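Local coordinates for protein endo-N-acetyl-beta-D-glucosaminidase (Hypocrea jecorina, PDB 4AC1) that probably hydrolyses the chitobiose core of N-linked glycans as a family 18 glycoside hydrolase, and is responsible for deglycosylating the fungus's own cellulases, at residues G108-A113 against D136-R141; V7-T12 against Y62-E67; N237-L242 against G247-V252. All blocks are in the same frame, centred on the assembly; numbering follows the deposited sequence.

Overall arrangement
The eight parallel strands of this chain close into a (beta/alpha)8 barrel, and three contacts illustrate how its helices pack on each other and on its strands. From the N terminus, interaction 2 comes first, closing a loop of 49 residues between the end of strand 4-9 and helix 62-73. Interaction 1 follows, joining helices 100-116 and 132-146 across 22 residues that include strand 121-125. Interaction 3 is the most local, with four residues between helix segment 237-242 and the chain entering strand 251-255. The contacts run in series, none nesting or crossing. Interactions 1 and 3 lie on opposite sides of the chain's centre, whereas 2 and 3 do not touch but reach neighbouring strands 4-9 and 251-255.

Interaction 1 (G108-A113 against D136-R141); sequences GQLRDA and DRLIAR
Two helical segments pass at a wide spacing here, with the CA atoms of Leu110 and Leu138 10.4 Å apart and those of Arg111 and Arg141 9.8 Å apart, so that only side-chain ends meet. On the buried side, CD2 of Leu110 meets CD1 of Leu138 at 4.2 Å, the two side chains crossing at about a right angle. Alongside them, Arg111 and Arg141 converge with NH1 of Arg111 4.2 Å from NH2 of Arg141 and their guanidinium planes turned 34° apart. A single water mediates between these like charges, accepting from Arg111 NH1 at 2.8 Å and from Arg141 NH2 at 2.9 Å. Carboxylates probably temper the remaining repulsion. Arg111 NH2 forms a salt bridge to Asp112 OD1 at 3.3 Å, while Arg141 has salt bridges to Glu104 and Asp145. A bend in the Arg111 chain (chi3 63°) folds its guanidinium back over its own helix, where Gly108 CA lies against one face. This combination of a leucine contact with a water-bridged arginine pair joins consecutive outer helices of the (beta/alpha)8 barrel, 100-116 and 132-146, which lie before and after strand 121-125.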
loop_
_atom_site.group_PDB
_atom_site.type_symbol
_atom_site.label_atom_id
_atom_site.label_comp_id
_atom_site.label_asym_id
_atom_site.label_seq_id
_atom_site.Cartn_x
_atom_site.Cartn_y
_atom_site.Cartn_z
ATOM N N GLY A 108 -10.427 -5.212 -17.222
ATOM C CA GLY A 108 -11.555 -4.300 -17.383
ATOM C C GLY A 108 -12.317 -4.131 -16.077
ATOM O O GLY A 108 -12.757 -3.033 -15.744
ATOM N N GLN A 109 -12.464 -5.219 -15.329
ATOM C CA GLN A 109 -13.091 -5.146 -14.007
ATOM C C GLN A 109 -12.307 -4.252 -13.035
ATOM O O GLN A 109 -12.897 -3.459 -12.292
ATOM C CB GLN A 109 -13.246 -6.533 -13.399
ATOM C CG GLN A 109 -14.262 -7.455 -14.086
ATOM C CD GLN A 109 -14.392 -8.771 -13.344
ATOM O OE1 GLN A 109 -13.503 -9.152 -12.590
ATOM N NE2 GLN A 109 -15.497 -9.471 -13.550
ATOM N N LEU A 110 -10.985 -4.382 -13.038
ATOM C CA LEU A 110 -10.143 -3.540 -12.182
ATOM C C LEU A 110 -10.256 -2.068 -12.580
ATOM O O LEU A 110 -10.454 -1.204 -11.728
ATOM C CB LEU A 110 -8.682 -4.018 -12.216
ATOM C CG LEU A 110 -7.670 -3.232 -11.370
ATOM C CD1 LEU A 110 -8.007 -3.314 -9.872
ATOM C CD2 LEU A 110 -6.245 -3.711 -11.641
ATOM N N ARG A 111 -10.149 -1.800 -13.879
ATOM C CA ARG A 111 -10.284 -0.452 -14.419
ATOM C C ARG A 111 -11.641 0.136 -14.032
ATOM O O ARG A 111 -11.723 1.278 -13.559
ATOM C CB ARG A 111 -10.114 -0.495 -15.945
ATOM C CG ARG A 111 -10.348 0.827 -16.662
ATOM C CD ARG A 111 -10.707 0.636 -18.139
ATOM N NE ARG A 111 -11.959 -0.101 -18.294
ATOM C CZ ARG A 111 -12.132 -1.137 -19.113
ATOM N NH1 ARG A 111 -11.133 -1.553 -19.895
ATOM N NH2 ARG A 111 -13.310 -1.748 -19.162
ATOM N N ASP A 112 -12.702 -0.650 -14.226
ATOM C CA ASP A 112 -14.061 -0.215 -13.894
ATOM C C ASP A 112 -14.229 0.114 -12.416
ATOM O O ASP A 112 -14.938 1.046 -12.076
ATOM C CB ASP A 112 -15.106 -1.262 -14.303
ATOM C CG ASP A 112 -15.310 -1.354 -15.807
ATOM O OD1 ASP A 112 -14.799 -0.493 -16.546
ATOM O OD2 ASP A 112 -16.005 -2.301 -16.233
ATOM N N ALA A 113 -13.597 -0.664 -11.547
ATOM C CA ALA A 113 -13.695 -0.416 -10.110
ATOM C C ALA A 113 -12.984 0.888 -9.754
ATOM O O ALA A 113 -13.497 1.697 -8.968
ATOM C CB ALA A 113 -13.122 -1.579 -9.335
ATOM N N ASP A 136 4.565 -6.209 -15.901
ATOM C CA ASP A 136 4.937 -5.101 -16.776
ATOM C C ASP A 136 3.722 -4.596 -17.570
ATOM O O ASP A 136 3.494 -3.386 -17.680
ATOM C CB ASP A 136 6.065 -5.500 -17.738
ATOM C CG ASP A 136 7.415 -5.753 -17.048
ATOM O OD1 ASP A 136 7.552 -5.707 -15.802
ATOM O OD2 ASP A 136 8.383 -6.027 -17.795
ATOM N N ARG A 137 2.952 -5.531 -18.132
ATOM C CA ARG A 137 1.750 -5.197 -18.878
ATOM C C ARG A 137 0.740 -4.487 -17.992
ATOM O O ARG A 137 0.165 -3.485 -18.392
ATOM C CB ARG A 137 1.123 -6.457 -19.480
ATOM C CG ARG A 137 -0.247 -6.220 -20.117
ATOM C CD ARG A 137 -0.824 -7.459 -20.770
ATOM N NE ARG A 137 -1.059 -8.547 -19.825
ATOM C CZ ARG A 137 -1.492 -9.757 -20.170
ATOM N NH1 ARG A 137 -1.719 -10.035 -21.448
ATOM N NH2 ARG A 137 -1.680 -10.691 -19.246
ATOM N N LEU A 138 0.511 -5.009 -16.792
ATOM C CA LEU A 138 -0.504 -4.430 -15.928
ATOM C C LEU A 138 -0.210 -2.971 -15.600
ATOM O O LEU A 138 -1.090 -2.119 -15.670
ATOM C CB LEU A 138 -0.626 -5.257 -14.653
ATOM C CG LEU A 138 -1.657 -4.828 -13.609
ATOM C CD1 LEU A 138 -3.073 -4.699 -14.203
ATOM C CD2 LEU A 138 -1.626 -5.811 -12.447
ATOM N N ILE A 139 1.035 -2.698 -15.222
ATOM C CA ILE A 139 1.456 -1.345 -14.878
ATOM C C ILE A 139 1.401 -0.433 -16.098
ATOM O O ILE A 139 0.876 0.671 -16.017
ATOM C CB ILE A 139 2.870 -1.358 -14.272
ATOM C CG1 ILE A 139 2.822 -2.091 -12.931
ATOM C CG2 ILE A 139 3.452 0.072 -14.137
ATOM C CD1 ILE A 139 4.134 -2.327 -12.309
ATOM N N ALA A 140 1.948 -0.890 -17.228
ATOM C CA ALA A 140 1.925 -0.077 -18.438
ATOM C C ALA A 140 0.509 0.252 -18.914
ATOM O O ALA A 140 0.235 1.367 -19.358
ATOM C CB ALA A 140 2.734 -0.746 -19.562
ATOM N N ARG A 141 -0.382 -0.727 -18.814
ATOM C CA ARG A 141 -1.769 -0.561 -19.217
ATOM C C ARG A 141 -2.512 0.399 -18.285
ATOM O O ARG A 141 -3.250 1.272 -18.761
ATOM C CB ARG A 141 -2.494 -1.911 -19.300
ATOM C CG ARG A 141 -3.967 -1.820 -19.664
ATOM C CD ARG A 141 -4.228 -1.207 -21.030
ATOM N NE ARG A 141 -5.661 -1.255 -21.306
ATOM C CZ ARG A 141 -6.292 -2.335 -21.759
ATOM N NH1 ARG A 141 -5.607 -3.443 -22.021
ATOM N NH2 ARG A 141 -7.605 -2.306 -21.954
HETATM O O HOH W 1 -9.125 0.032 -21.050
#

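Interaction 2 (V7-T12 against Y62-E67); sequences VYFQTT and YTLWNE. With NAG (2-acetamido-2-deoxy-beta-D-glucopyranose), chain C.
Leu64 reaches from helix 62-73 to the end of strand 4-9 and the loop that follows it, and one of its methyl groups makes nearly the whole contact. Its CD1 presses on CG2 of Thr12 at 3.5 Å, tighter than ordinary van der Waals spacing. The same methyl meets CE2 of Phe9 at 3.9 Å, arriving in the plane of the ring and at its edge. With CG of Phe9 anti to the backbone N (chi1 -173°), the ring extends toward the helix and slides past Leu64 in the opposite direction. The second leucine methyl, CD2, turns to its neighbour in the helix and sits 3.7 Å above the centre of the Trp65 ring. All three residues that meet across the contact are buried.

The other side of the helix is more open: Tyr62 and Asn66 are partly exposed and carry the sugar. Asn66 ND2 is bonded covalently to C1 of an N-acetylglucosamine, and it donates to Tyr62 O at 2.7 Å with an N-H...O angle of 166°, a bond that probably restrains the amide's rotation. That carbonyl also accepts from Asn66 N, the two donors approaching opposite faces of its plane. The Tyr62 ring lies against the sugar, with C4 over one face toward the rim and C6 3.7 Å from Tyr62 CD2. Trp65 adds a brush between its CB and the acetamido O7. Asn66, Glu67 and Thr68 form an N-glycosylation sequon in the first turns of a barrel helix, whose inner face packs on the end of the first barrel strand and the loop after it.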
loop_
_atom_site.group_PDB
_atom_site.type_symbol
_atom_site.label_atom_id
_atom_site.label_comp_id
_atom_site.label_asym_id
_atom_site.label_seq_id
_atom_site.Cartn_x
_atom_site.Cartn_y
_atom_site.Cartn_z
ATOM N N VAL A 7 -1.629 4.830 5.236
ATOM C CA VAL A 7 -2.303 3.861 6.107
ATOM C C VAL A 7 -3.156 2.924 5.255
ATOM O O VAL A 7 -4.000 3.383 4.456
ATOM C CB VAL A 7 -3.202 4.561 7.141
ATOM C CG1 VAL A 7 -4.125 3.546 7.853
ATOM C CG2 VAL A 7 -2.354 5.337 8.140
ATOM N N TYR A 8 -2.913 1.622 5.400
ATOM C CA TYR A 8 -3.769 0.599 4.816
ATOM C C TYR A 8 -4.994 0.369 5.691
ATOM O O TYR A 8 -4.882 0.255 6.924
ATOM C CB TYR A 8 -3.014 -0.714 4.677
ATOM C CG TYR A 8 -2.000 -0.786 3.546
ATOM C CD1 TYR A 8 -0.670 -0.396 3.722
ATOM C CD2 TYR A 8 -2.377 -1.266 2.290
ATOM C CE1 TYR A 8 0.246 -0.469 2.670
ATOM C CE2 TYR A 8 -1.467 -1.356 1.240
ATOM C CZ TYR A 8 -0.159 -0.956 1.442
ATOM O OH TYR A 8 0.761 -1.045 0.417
ATOM N N PHE A 9 -6.155 0.298 5.037
ATOM C CA PHE A 9 -7.454 0.198 5.696
ATOM C C PHE A 9 -8.149 -1.043 5.125
ATOM O O PHE A 9 -8.834 -0.960 4.094
ATOM C CB PHE A 9 -8.242 1.485 5.398
ATOM C CG PHE A 9 -9.546 1.623 6.152
ATOM C CD1 PHE A 9 -9.573 2.081 7.467
ATOM C CD2 PHE A 9 -10.752 1.339 5.521
ATOM C CE1 PHE A 9 -10.792 2.216 8.150
ATOM C CE2 PHE A 9 -11.966 1.471 6.187
ATOM C CZ PHE A 9 -11.986 1.912 7.504
ATOM N N GLN A 10 -7.895 -2.203 5.744
ATOM C CA GLN A 10 -8.463 -3.488 5.294
ATOM C C GLN A 10 -9.671 -3.901 6.125
ATOM O O GLN A 10 -10.710 -4.289 5.581
ATOM C CB GLN A 10 -7.437 -4.622 5.293
ATOM C CG GLN A 10 -7.972 -5.838 4.546
ATOM C CD GLN A 10 -7.090 -7.050 4.651
ATOM O OE1 GLN A 10 -7.005 -7.686 5.702
ATOM N NE2 GLN A 10 -6.445 -7.395 3.559
ATOM N N THR A 11 -9.515 -3.829 7.445
ATOM C CA THR A 11 -10.593 -4.125 8.386
ATOM C C THR A 11 -11.473 -2.889 8.453
ATOM O O THR A 11 -11.048 -1.831 8.943
ATOM C CB THR A 11 -10.039 -4.486 9.767
ATOM O OG1 THR A 11 -9.179 -5.617 9.635
ATOM C CG2 THR A 11 -11.164 -4.846 10.745
ATOM N N THR A 12 -12.701 -3.040 7.955
ATOM C CA THR A 12 -13.600 -1.918 7.694
ATOM C C THR A 12 -14.764 -1.850 8.679
ATOM O O THR A 12 -15.448 -0.831 8.769
ATOM C CB THR A 12 -14.186 -2.001 6.258
ATOM O OG1 THR A 12 -14.884 -3.248 6.114
ATOM C CG2 THR A 12 -13.078 -1.905 5.197
ATOM N N TYR A 62 -21.270 1.368 2.111
ATOM C CA TYR A 62 -21.828 2.715 1.967
ATOM C C TYR A 62 -21.101 3.752 2.825
ATOM O O TYR A 62 -20.821 4.856 2.360
ATOM C CB TYR A 62 -23.323 2.753 2.303
ATOM C CG TYR A 62 -24.240 2.120 1.274
ATOM C CD1 TYR A 62 -23.827 1.922 -0.049
ATOM C CD2 TYR A 62 -25.537 1.730 1.626
ATOM C CE1 TYR A 62 -24.677 1.342 -0.991
ATOM C CE2 TYR A 62 -26.401 1.161 0.685
ATOM C CZ TYR A 62 -25.958 0.968 -0.617
ATOM O OH TYR A 62 -26.801 0.398 -1.550
ATOM N N THR A 63 -20.830 3.399 4.082
ATOM C CA THR A 63 -20.177 4.321 5.012
ATOM C C THR A 63 -18.763 4.605 4.505
ATOM O O THR A 63 -18.346 5.743 4.413
ATOM C CB THR A 63 -20.135 3.766 6.467
ATOM O OG1 THR A 63 -21.461 3.412 6.906
ATOM C CG2 THR A 63 -19.530 4.790 7.429
ATOM N N LEU A 64 -18.043 3.536 4.159
ATOM C CA LEU A 64 -16.672 3.660 3.666
ATOM C C LEU A 64 -16.571 4.648 2.493
ATOM O O LEU A 64 -15.805 5.611 2.549
ATOM C CB LEU A 64 -16.138 2.277 3.285
ATOM C CG LEU A 64 -14.646 2.122 2.981
ATOM C CD1 LEU A 64 -14.231 0.666 3.126
ATOM C CD2 LEU A 64 -14.319 2.640 1.594
ATOM N N TRP A 65 -17.356 4.426 1.435
ATOM C CA TRP A 65 -17.208 5.253 0.231
ATOM C C TRP A 65 -17.667 6.682 0.469
ATOM O O TRP A 65 -17.078 7.610 -0.060
ATOM C CB TRP A 65 -17.869 4.629 -1.005
ATOM C CG TRP A 65 -17.214 3.331 -1.422
ATOM C CD1 TRP A 65 -17.806 2.089 -1.483
ATOM C CD2 TRP A 65 -15.832 3.129 -1.784
ATOM N NE1 TRP A 65 -16.888 1.145 -1.885
ATOM C CE2 TRP A 65 -15.672 1.753 -2.070
ATOM C CE3 TRP A 65 -14.723 3.979 -1.910
ATOM C CZ2 TRP A 65 -14.445 1.209 -2.464
ATOM C CZ3 TRP A 65 -13.496 3.424 -2.297
ATOM C CH2 TRP A 65 -13.376 2.059 -2.569
ATOM N N ASN A 66 -18.712 6.855 1.282
ATOM C CA ASN A 66 -19.118 8.199 1.674
ATOM C C ASN A 66 -18.014 8.958 2.418
ATOM O O ASN A 66 -17.775 10.140 2.154
ATOM C CB ASN A 66 -20.402 8.165 2.488
ATOM C CG ASN A 66 -21.617 8.179 1.607
ATOM O OD1 ASN A 66 -21.999 9.224 1.103
ATOM N ND2 ASN A 66 -22.211 7.022 1.398
ATOM N N GLU A 67 -17.319 8.264 3.313
ATOM C CA GLU A 67 -16.210 8.888 4.043
ATOM C C GLU A 67 -15.028 9.253 3.136
ATOM O O GLU A 67 -14.332 10.243 3.373
ATOM C CB GLU A 67 -15.741 8.010 5.215
ATOM C CG GLU A 67 -16.775 7.924 6.338
ATOM C CD GLU A 67 -16.234 7.313 7.610
ATOM O OE1 GLU A 67 -15.297 6.492 7.541
ATOM O OE2 GLU A 67 -16.763 7.670 8.692
HETATM C C1 NAG C . -23.395 6.933 0.579
HETATM C C2 NAG C . -23.182 6.327 -0.811
HETATM C C3 NAG C . -24.505 6.272 -1.571
HETATM C C4 NAG C . -25.516 5.489 -0.741
HETATM C C5 NAG C . -25.625 6.111 0.653
HETATM C C6 NAG C . -26.519 5.281 1.562
HETATM C C7 NAG C . -21.115 6.422 -2.073
HETATM C C8 NAG C . -20.131 7.282 -2.797
HETATM N N2 NAG C . -22.167 7.055 -1.544
HETATM O O3 NAG C . -24.299 5.661 -2.826
HETATM O O4 NAG C . -26.790 5.496 -1.357
HETATM O O5 NAG C . -24.349 6.176 1.281
HETATM O O6 NAG C . -26.907 6.084 2.655
HETATM O O7 NAG C . -20.937 5.208 -1.978
#

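Interaction 3 (N237-L242 against G247-V252); sequences NTIVSL and GQIGGV
Ile239 and Leu242, one helical turn apart, face the chain that leads into strand 251-255, and every side-chain contact between the segments is apolar. CD1 of Ile239 comes to 3.6 Å from CG2 of Val252, the two side chains meeting at a slant. Behind that tip, the fork of Ile239 receives CD1 of Ile249, which lies 4.1 Å from both CG1 and CG2 of Ile239. Ile249 crosses Ile239 at about a right angle, and its other branch, CG2, rests 3.8 Å from CB of Leu242. The two branches of Ile249 thus divide their work between successive turns of the helix. Its first torsion makes this possible: CG1 lies between the backbone N and the carbonyl carbon (chi1 60°), leaving CG2 beside the N.

Further out, the backbone sets these side chains in place. Gly247 leaves helical conformation with a positive phi of 81°, turning the chain back along the helix it has just completed. Gly251, at a phi of 131°, takes the chain into the strand, where its backbone bonds to Ala218 while Val252 bonds to Arg4 and Ile6.

Around these contacts, Leu242 and Ile249 also touch Tyr203 of helix 201-208, while Ile239 and Val252 lean on helix 270-279. Strand 216-221, helix 232-246 and strand 251-255 follow one another as a beta-alpha-beta unit, its helix packed between those two helices over strand 251-255, itself paired with strands 216-221 and 4-9.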
loop_
_atom_site.group_PDB
_atom_site.type_symbol
_atom_site.label_atom_id
_atom_site.label_comp_id
_atom_site.label_asym_id
_atom_site.label_seq_id
_atom_site.Cartn_x
_atom_site.Cartn_y
_atom_site.Cartn_z
ATOM N N ASN A 237 14.436 6.366 15.623
ATOM C CA ASN A 237 15.888 6.430 15.648
ATOM C C ASN A 237 16.470 6.157 14.255
ATOM O O ASN A 237 17.358 6.848 13.778
ATOM C CB ASN A 237 16.411 5.456 16.714
ATOM C CG ASN A 237 17.902 5.569 16.928
ATOM O OD1 ASN A 237 18.690 4.903 16.252
ATOM N ND2 ASN A 237 18.300 6.401 17.886
ATOM N N THR A 238 15.927 5.143 13.596
ATOM C CA THR A 238 16.371 4.797 12.260
ATOM C C THR A 238 16.043 5.886 11.240
ATOM O O THR A 238 16.884 6.233 10.418
ATOM C CB THR A 238 15.757 3.457 11.823
ATOM O OG1 THR A 238 16.228 2.436 12.715
ATOM C CG2 THR A 238 16.158 3.088 10.408
ATOM N N ILE A 239 14.829 6.431 11.291
ATOM C CA ILE A 239 14.444 7.467 10.328
ATOM C C ILE A 239 15.295 8.737 10.480
ATOM O O ILE A 239 15.699 9.325 9.476
ATOM C CB ILE A 239 12.934 7.741 10.381
ATOM C CG1 ILE A 239 12.195 6.563 9.731
ATOM C CG2 ILE A 239 12.590 9.068 9.689
ATOM C CD1 ILE A 239 10.671 6.633 9.842
ATOM N N VAL A 240 15.586 9.135 11.722
ATOM C CA VAL A 240 16.513 10.260 11.971
ATOM C C VAL A 240 17.830 10.040 11.206
ATOM O O VAL A 240 18.325 10.942 10.523
ATOM C CB VAL A 240 16.761 10.515 13.488
ATOM C CG1 VAL A 240 17.888 11.538 13.693
ATOM C CG2 VAL A 240 15.496 11.010 14.147
ATOM N N SER A 241 18.379 8.835 11.316
ATOM C CA SER A 241 19.623 8.508 10.627
ATOM C C SER A 241 19.466 8.531 9.103
ATOM O O SER A 241 20.301 9.086 8.399
ATOM C CB SER A 241 20.147 7.156 11.096
ATOM O OG SER A 241 21.355 6.831 10.442
ATOM N N LEU A 242 18.392 7.924 8.589
ATOM C CA LEU A 242 18.147 7.923 7.147
ATOM C C LEU A 242 18.027 9.328 6.571
ATOM O O LEU A 242 18.617 9.615 5.532
ATOM C CB LEU A 242 16.888 7.117 6.802
ATOM C CG LEU A 242 16.965 5.616 7.099
ATOM C CD1 LEU A 242 15.612 4.974 6.885
ATOM C CD2 LEU A 242 18.025 4.945 6.250
ATOM N N GLY A 247 18.222 13.256 3.189
ATOM C CA GLY A 247 17.416 14.478 3.211
ATOM C C GLY A 247 15.923 14.218 3.272
ATOM O O GLY A 247 15.229 14.729 4.151
ATOM N N GLN A 248 15.436 13.421 2.327
ATOM C CA GLN A 248 14.030 13.019 2.295
ATOM C C GLN A 248 13.958 11.516 2.055
ATOM O O GLN A 248 14.667 10.998 1.192
ATOM C CB GLN A 248 13.276 13.727 1.165
ATOM C CG GLN A 248 13.300 15.257 1.207
ATOM C CD GLN A 248 12.437 15.889 0.128
ATOM O OE1 GLN A 248 12.752 15.811 -1.061
ATOM N NE2 GLN A 248 11.330 16.497 0.533
ATOM N N ILE A 249 13.124 10.823 2.832
ATOM C CA ILE A 249 12.775 9.429 2.541
ATOM C C ILE A 249 11.367 9.359 1.935
ATOM O O ILE A 249 10.587 10.315 2.012
ATOM C CB ILE A 249 12.873 8.508 3.795
ATOM C CG1 ILE A 249 11.926 8.977 4.918
ATOM C CG2 ILE A 249 14.327 8.376 4.250
ATOM C CD1 ILE A 249 11.515 7.880 5.918
ATOM N N GLY A 250 11.018 8.211 1.366
ATOM C CA GLY A 250 9.701 8.073 0.750
ATOM C C GLY A 250 8.582 8.259 1.759
ATOM O O GLY A 250 7.536 8.788 1.428
ATOM N N GLY A 251 8.824 7.815 2.986
ATOM C CA GLY A 251 7.873 7.967 4.075
ATOM C C GLY A 251 7.677 6.652 4.791
ATOM O O GLY A 251 8.573 5.805 4.798
ATOM N N VAL A 252 6.510 6.504 5.414
ATOM C CA VAL A 252 6.153 5.317 6.188
ATOM C C VAL A 252 4.741 4.871 5.825
ATOM O O VAL A 252 3.870 5.709 5.607
ATOM C CB VAL A 252 6.224 5.610 7.731
ATOM C CG1 VAL A 252 5.641 4.448 8.553
ATOM C CG2 VAL A 252 7.645 5.884 8.140
#